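Long-range contact in type IV pilus assembly protein PilF (PDB 5OIU), which binds and probably hydrolyses ATP as a hexameric AAA+ motor that powers type IV pilus assembly: residues L299-K313 / R367-L381. Residues are numbered along the deposited sequence; the frame is centred on the assembly and turned at random.
Sequences LGLSEAEIQGARLYK and REDGLYKALQGITTL
Leu375 sits at the middle of this contact and spends its two methyls on different neighbours. CD1 meets Leu301 CD2 tip to tip at 4.0 Å, while CD2 is wedged between the methyl of Ala309, the carbonyl oxygen of Arg310 and Leu311 CD2, the last at 3.7 Å. Although the CB of Leu375 points away from 299-313, chi1 of -74° lays CG beside the backbone N, and the branch swings back across the gap. Leu311 forks too: its CD2 rests near Ala374 CB and its CD1 against Leu381 CB, 4.2 Å away. One leucine of the strand thereby touches both helix 366-374 and the start of helix 381-387. Farther along, Leu299 crosses Arg367 at about a right angle, its CD2 3.6 Å from Arg367 CD, and its CD1 reaches Leu381 CD1. Phe263 of a neighbouring subunit packs on both Leu299 and Arg367.

Strand 311-314 pairs with 286-289 in the small two-stranded antiparallel sheet beside the four-cysteine zinc site, and this apolar seam, without a single cross-segment hydrogen bond, joins that part of the chain to helices 366-374 and 381-387. Its other end is aromatic. Tyr312 CD1 comes 3.4 Å from Gly377 CA, and the ring edge faces the carbonyl oxygens of Ala374 and Leu375. Gly377, at positive phi (86°), closes helix 366-374 in a Schellman motif, Ile378 N bonding to Lys373 O and Gly377 N to Ala374 O; Gln376 N also reaches Lys373 O, from the opposite face of its plane to Ile378 N. Just beyond, Thr380 turns CG2 toward Tyr312 O, 3.9 Å away, while its OG1 caps the next helix at Glu383 N.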
loop_
_atom_site.group_PDB
_atom_site.type_symbol
_atom_site.label_atom_id
_atom_site.label_comp_id
_atom_site.label_asym_id
_atom_site.label_seq_id
_atom_site.Cartn_x
_atom_site.Cartn_y
_atom_site.Cartn_z
ATOM N N LEU C 299 14.082 -5.986 -30.744
ATOM C CA LEU C 299 12.711 -6.455 -30.608
ATOM C C LEU C 299 12.650 -7.917 -30.176
ATOM O O LEU C 299 11.595 -8.552 -30.282
ATOM C CB LEU C 299 11.943 -6.234 -31.913
ATOM C CG LEU C 299 11.675 -4.751 -32.211
ATOM C CD1 LEU C 299 11.405 -4.485 -33.686
ATOM C CD2 LEU C 299 10.528 -4.238 -31.356
ATOM N N GLY C 300 13.766 -8.463 -29.698
ATOM C CA GLY C 300 13.755 -9.784 -29.108
ATOM C C GLY C 300 13.637 -10.917 -30.090
ATOM O O GLY C 300 13.178 -12.002 -29.714
ATOM N N LEU C 301 14.036 -10.699 -31.341
ATOM C CA LEU C 301 14.014 -11.734 -32.365
ATOM C C LEU C 301 15.331 -12.512 -32.370
ATOM O O LEU C 301 16.415 -11.931 -32.243
ATOM C CB LEU C 301 13.759 -11.105 -33.731
ATOM C CG LEU C 301 13.199 -12.018 -34.808
ATOM C CD1 LEU C 301 11.848 -12.505 -34.371
ATOM C CD2 LEU C 301 13.106 -11.282 -36.123
ATOM N N SER C 302 15.226 -13.833 -32.512
ATOM C CA SER C 302 16.405 -14.694 -32.511
ATOM C C SER C 302 17.241 -14.457 -33.758
ATOM O O SER C 302 16.718 -14.118 -34.824
ATOM C CB SER C 302 15.996 -16.162 -32.463
ATOM O OG SER C 302 15.495 -16.565 -33.729
ATOM N N GLU C 303 18.555 -14.660 -33.628
ATOM C CA GLU C 303 19.426 -14.356 -34.759
ATOM C C GLU C 303 19.185 -15.308 -35.918
ATOM O O GLU C 303 19.374 -14.927 -37.081
ATOM C CB GLU C 303 20.897 -14.385 -34.343
ATOM C CG GLU C 303 21.739 -13.391 -35.125
ATOM C CD GLU C 303 21.790 -12.026 -34.456
ATOM O OE1 GLU C 303 21.263 -11.870 -33.327
ATOM O OE2 GLU C 303 22.336 -11.090 -35.073
ATOM N N ALA C 304 18.763 -16.539 -35.620
ATOM C CA ALA C 304 18.268 -17.427 -36.666
ATOM C C ALA C 304 17.081 -16.797 -37.384
ATOM O O ALA C 304 17.068 -16.697 -38.618
ATOM C CB ALA C 304 17.884 -18.782 -36.065
ATOM N N GLU C 305 16.085 -16.335 -36.616
ATOM C CA GLU C 305 14.921 -15.684 -37.216
ATOM C C GLU C 305 15.325 -14.488 -38.073
ATOM O O GLU C 305 14.754 -14.265 -39.148
ATOM C CB GLU C 305 13.944 -15.248 -36.125
ATOM C CG GLU C 305 12.720 -16.143 -35.974
ATOM C CD GLU C 305 12.187 -16.158 -34.542
ATOM O OE1 GLU C 305 11.139 -16.807 -34.299
ATOM O OE2 GLU C 305 12.824 -15.528 -33.660
ATOM N N ILE C 306 16.311 -13.712 -37.622
ATOM C CA ILE C 306 16.687 -12.503 -38.354
ATOM C C ILE C 306 17.143 -12.852 -39.768
ATOM O O ILE C 306 16.838 -12.127 -40.722
ATOM C CB ILE C 306 17.767 -11.715 -37.581
ATOM C CG1 ILE C 306 17.164 -11.083 -36.327
ATOM C CG2 ILE C 306 18.392 -10.631 -38.459
ATOM C CD1 ILE C 306 18.186 -10.477 -35.397
ATOM N N GLN C 307 17.843 -13.985 -39.925
ATOM C CA GLN C 307 18.475 -14.316 -41.202
ATOM C C GLN C 307 17.503 -14.148 -42.368
ATOM O O GLN C 307 17.822 -13.509 -43.378
ATOM C CB GLN C 307 19.034 -15.744 -41.167
ATOM C CG GLN C 307 20.441 -15.905 -41.798
ATOM C CD GLN C 307 20.435 -16.368 -43.273
ATOM O OE1 GLN C 307 19.691 -17.282 -43.659
ATOM N NE2 GLN C 307 21.283 -15.743 -44.094
ATOM N N GLY C 308 16.294 -14.672 -42.234
ATOM C CA GLY C 308 15.395 -14.578 -43.362
ATOM C C GLY C 308 14.547 -13.329 -43.365
ATOM O O GLY C 308 14.080 -12.893 -44.425
ATOM N N ALA C 309 14.363 -12.735 -42.187
ATOM C CA ALA C 309 13.251 -11.820 -41.974
ATOM C C ALA C 309 13.265 -10.684 -42.976
ATOM O O ALA C 309 14.287 -10.022 -43.162
ATOM C CB ALA C 309 13.297 -11.259 -40.559
ATOM N N ARG C 310 12.128 -10.480 -43.640
ATOM C CA ARG C 310 11.877 -9.311 -44.471
ATOM C C ARG C 310 10.622 -8.620 -43.950
ATOM O O ARG C 310 9.781 -9.245 -43.300
ATOM C CB ARG C 310 11.717 -9.693 -45.958
ATOM C CG ARG C 310 13.007 -9.577 -46.835
ATOM C CD ARG C 310 14.313 -9.785 -46.021
ATOM N NE ARG C 310 15.499 -10.212 -46.779
ATOM C CZ ARG C 310 16.711 -10.403 -46.241
ATOM N NH1 ARG C 310 17.729 -10.798 -46.999
ATOM N NH2 ARG C 310 16.910 -10.220 -44.939
ATOM N N LEU C 311 10.525 -7.314 -44.202
ATOM C CA LEU C 311 9.386 -6.484 -43.819
ATOM C C LEU C 311 8.800 -5.838 -45.067
ATOM O O LEU C 311 9.384 -5.897 -46.151
ATOM C CB LEU C 311 9.775 -5.388 -42.816
ATOM C CG LEU C 311 10.191 -5.702 -41.380
ATOM C CD1 LEU C 311 10.724 -4.422 -40.741
ATOM C CD2 LEU C 311 9.068 -6.318 -40.525
ATOM N N TYR C 312 7.641 -5.196 -44.902
ATOM C CA TYR C 312 6.838 -4.753 -46.030
ATOM C C TYR C 312 6.211 -3.401 -45.735
ATOM O O TYR C 312 6.000 -3.036 -44.579
ATOM C CB TYR C 312 5.734 -5.788 -46.375
ATOM C CG TYR C 312 6.292 -7.176 -46.599
ATOM C CD1 TYR C 312 6.616 -8.006 -45.527
ATOM C CD2 TYR C 312 6.540 -7.640 -47.881
ATOM C CE1 TYR C 312 7.169 -9.260 -45.737
ATOM C CE2 TYR C 312 7.080 -8.901 -48.099
ATOM C CZ TYR C 312 7.390 -9.700 -47.035
ATOM O OH TYR C 312 7.925 -10.939 -47.284
ATOM N N LYS C 313 5.927 -2.656 -46.799
ATOM C CA LYS C 313 5.099 -1.464 -46.711
ATOM C C LYS C 313 4.315 -1.341 -48.006
ATOM O O LYS C 313 4.548 -2.057 -48.977
ATOM C CB LYS C 313 5.929 -0.206 -46.441
ATOM C CG LYS C 313 6.555 0.416 -47.686
ATOM C CD LYS C 313 7.362 1.682 -47.350
ATOM C CE LYS C 313 7.173 2.794 -48.419
ATOM N NZ LYS C 313 8.384 3.653 -48.676
ATOM N N ARG C 367 3.423 -6.615 -29.002
ATOM C CA ARG C 367 4.446 -6.183 -29.942
ATOM C C ARG C 367 5.127 -7.378 -30.593
ATOM O O ARG C 367 5.445 -7.348 -31.792
ATOM C CB ARG C 367 5.453 -5.298 -29.224
ATOM C CG ARG C 367 6.532 -4.739 -30.110
ATOM C CD ARG C 367 7.563 -4.067 -29.248
ATOM N NE ARG C 367 7.230 -2.677 -28.978
ATOM C CZ ARG C 367 7.561 -2.031 -27.861
ATOM N NH1 ARG C 367 8.230 -2.665 -26.891
ATOM N NH2 ARG C 367 7.225 -0.750 -27.717
ATOM N N GLU C 368 5.335 -8.450 -29.823
ATOM C CA GLU C 368 5.805 -9.701 -30.407
ATOM C C GLU C 368 4.813 -10.221 -31.445
ATOM O O GLU C 368 5.191 -10.552 -32.576
ATOM C CB GLU C 368 6.042 -10.728 -29.300
ATOM C CG GLU C 368 7.372 -10.554 -28.550
ATOM C CD GLU C 368 7.336 -11.165 -27.158
ATOM O OE1 GLU C 368 6.357 -11.870 -26.854
ATOM O OE2 GLU C 368 8.274 -10.944 -26.356
ATOM N N ASP C 369 3.529 -10.279 -31.085
ATOM C CA ASP C 369 2.506 -10.681 -32.044
ATOM C C ASP C 369 2.487 -9.734 -33.237
ATOM O O ASP C 369 2.434 -10.170 -34.397
ATOM C CB ASP C 369 1.133 -10.729 -31.359
ATOM C CG ASP C 369 0.071 -11.457 -32.199
ATOM O OD1 ASP C 369 0.143 -12.710 -32.309
ATOM O OD2 ASP C 369 -0.848 -10.779 -32.732
ATOM N N GLY C 370 2.532 -8.428 -32.970
ATOM C CA GLY C 370 2.520 -7.471 -34.059
ATOM C C GLY C 370 3.709 -7.656 -34.973
ATOM O O GLY C 370 3.576 -7.601 -36.196
ATOM N N LEU C 371 4.882 -7.908 -34.398
ATOM C CA LEU C 371 6.073 -8.067 -35.225
ATOM C C LEU C 371 5.938 -9.286 -36.124
ATOM O O LEU C 371 6.181 -9.217 -37.335
ATOM C CB LEU C 371 7.324 -8.176 -34.352
ATOM C CG LEU C 371 8.578 -8.481 -35.174
ATOM C CD1 LEU C 371 8.847 -7.344 -36.130
ATOM C CD2 LEU C 371 9.801 -8.759 -34.321
ATOM N N TYR C 372 5.521 -10.407 -35.536
ATOM C CA TYR C 372 5.293 -11.639 -36.280
ATOM C C TYR C 372 4.423 -11.393 -37.513
ATOM O O TYR C 372 4.803 -11.751 -38.633
ATOM C CB TYR C 372 4.669 -12.677 -35.333
ATOM C CG TYR C 372 4.022 -13.858 -36.029
ATOM C CD1 TYR C 372 4.794 -14.918 -36.520
ATOM C CD2 TYR C 372 2.640 -13.923 -36.200
ATOM C CE1 TYR C 372 4.200 -16.009 -37.169
ATOM C CE2 TYR C 372 2.037 -15.010 -36.847
ATOM C CZ TYR C 372 2.824 -16.046 -37.328
ATOM O OH TYR C 372 2.244 -17.119 -37.966
ATOM N N LYS C 373 3.276 -10.731 -37.334
ATOM C CA LYS C 373 2.393 -10.474 -38.470
ATOM C C LYS C 373 2.980 -9.434 -39.421
ATOM O O LYS C 373 2.725 -9.480 -40.636
ATOM C CB LYS C 373 1.014 -10.035 -37.980
ATOM C CG LYS C 373 0.258 -11.126 -37.230
ATOM C CD LYS C 373 -0.901 -10.542 -36.440
ATOM C CE LYS C 373 -1.680 -11.615 -35.734
ATOM N NZ LYS C 373 -2.587 -11.046 -34.692
ATOM N N ALA C 374 3.766 -8.493 -38.894
ATOM C CA ALA C 374 4.516 -7.596 -39.765
ATOM C C ALA C 374 5.542 -8.360 -40.589
ATOM O O ALA C 374 5.769 -8.023 -41.758
ATOM C CB ALA C 374 5.193 -6.512 -38.932
ATOM N N LEU C 375 6.156 -9.396 -40.007
ATOM C CA LEU C 375 7.115 -10.209 -40.746
ATOM C C LEU C 375 6.457 -11.041 -41.843
ATOM O O LEU C 375 7.170 -11.665 -42.634
ATOM C CB LEU C 375 7.884 -11.116 -39.783
ATOM C CG LEU C 375 8.945 -10.423 -38.917
ATOM C CD1 LEU C 375 9.553 -11.373 -37.876
ATOM C CD2 LEU C 375 10.025 -9.777 -39.793
ATOM N N GLN C 376 5.128 -11.059 -41.920
ATOM C CA GLN C 376 4.423 -11.719 -43.007
ATOM C C GLN C 376 3.770 -10.742 -43.976
ATOM O O GLN C 376 3.100 -11.176 -44.914
ATOM C CB GLN C 376 3.372 -12.674 -42.442
ATOM C CG GLN C 376 3.993 -13.768 -41.607
ATOM C CD GLN C 376 2.959 -14.663 -40.953
ATOM O OE1 GLN C 376 2.481 -14.376 -39.854
ATOM N NE2 GLN C 376 2.595 -15.752 -41.632
ATOM N N GLY C 377 3.943 -9.442 -43.781
ATOM C CA GLY C 377 3.353 -8.469 -44.666
ATOM C C GLY C 377 1.929 -8.062 -44.362
ATOM O O GLY C 377 1.332 -7.333 -45.159
ATOM N N ILE C 378 1.356 -8.497 -43.242
ATOM C CA ILE C 378 0.002 -8.057 -42.906
ATOM C C ILE C 378 -0.017 -6.563 -42.588
ATOM O O ILE C 378 -0.952 -5.840 -42.956
ATOM C CB ILE C 378 -0.539 -8.893 -41.739
ATOM C CG1 ILE C 378 -0.644 -10.345 -42.174
ATOM C CG2 ILE C 378 -1.871 -8.378 -41.287
ATOM C CD1 ILE C 378 -0.577 -11.319 -41.050
ATOM N N THR C 379 1.014 -6.077 -41.907
ATOM C CA THR C 379 1.078 -4.686 -41.493
ATOM C C THR C 379 2.521 -4.196 -41.581
ATOM O O THR C 379 3.468 -4.969 -41.793
ATOM C CB THR C 379 0.517 -4.511 -40.073
ATOM O OG1 THR C 379 0.483 -3.128 -39.740
ATOM C CG2 THR C 379 1.372 -5.263 -39.037
ATOM N N THR C 380 2.678 -2.885 -41.446
ATOM C CA THR C 380 4.007 -2.320 -41.323
ATOM C C THR C 380 4.489 -2.453 -39.891
ATOM O O THR C 380 3.702 -2.620 -38.956
ATOM C CB THR C 380 4.007 -0.850 -41.706
ATOM O OG1 THR C 380 3.289 -0.118 -40.704
ATOM C CG2 THR C 380 3.361 -0.660 -43.062
ATOM N N LEU C 381 5.802 -2.375 -39.720
ATOM C CA LEU C 381 6.339 -2.319 -38.368
ATOM C C LEU C 381 5.939 -1.025 -37.671
ATOM O O LEU C 381 5.718 -1.026 -36.455
ATOM C CB LEU C 381 7.853 -2.465 -38.397
ATOM C CG LEU C 381 8.512 -2.336 -37.033
ATOM C CD1 LEU C 381 8.340 -3.640 -36.263
ATOM C CD2 LEU C 381 9.985 -1.949 -37.173
#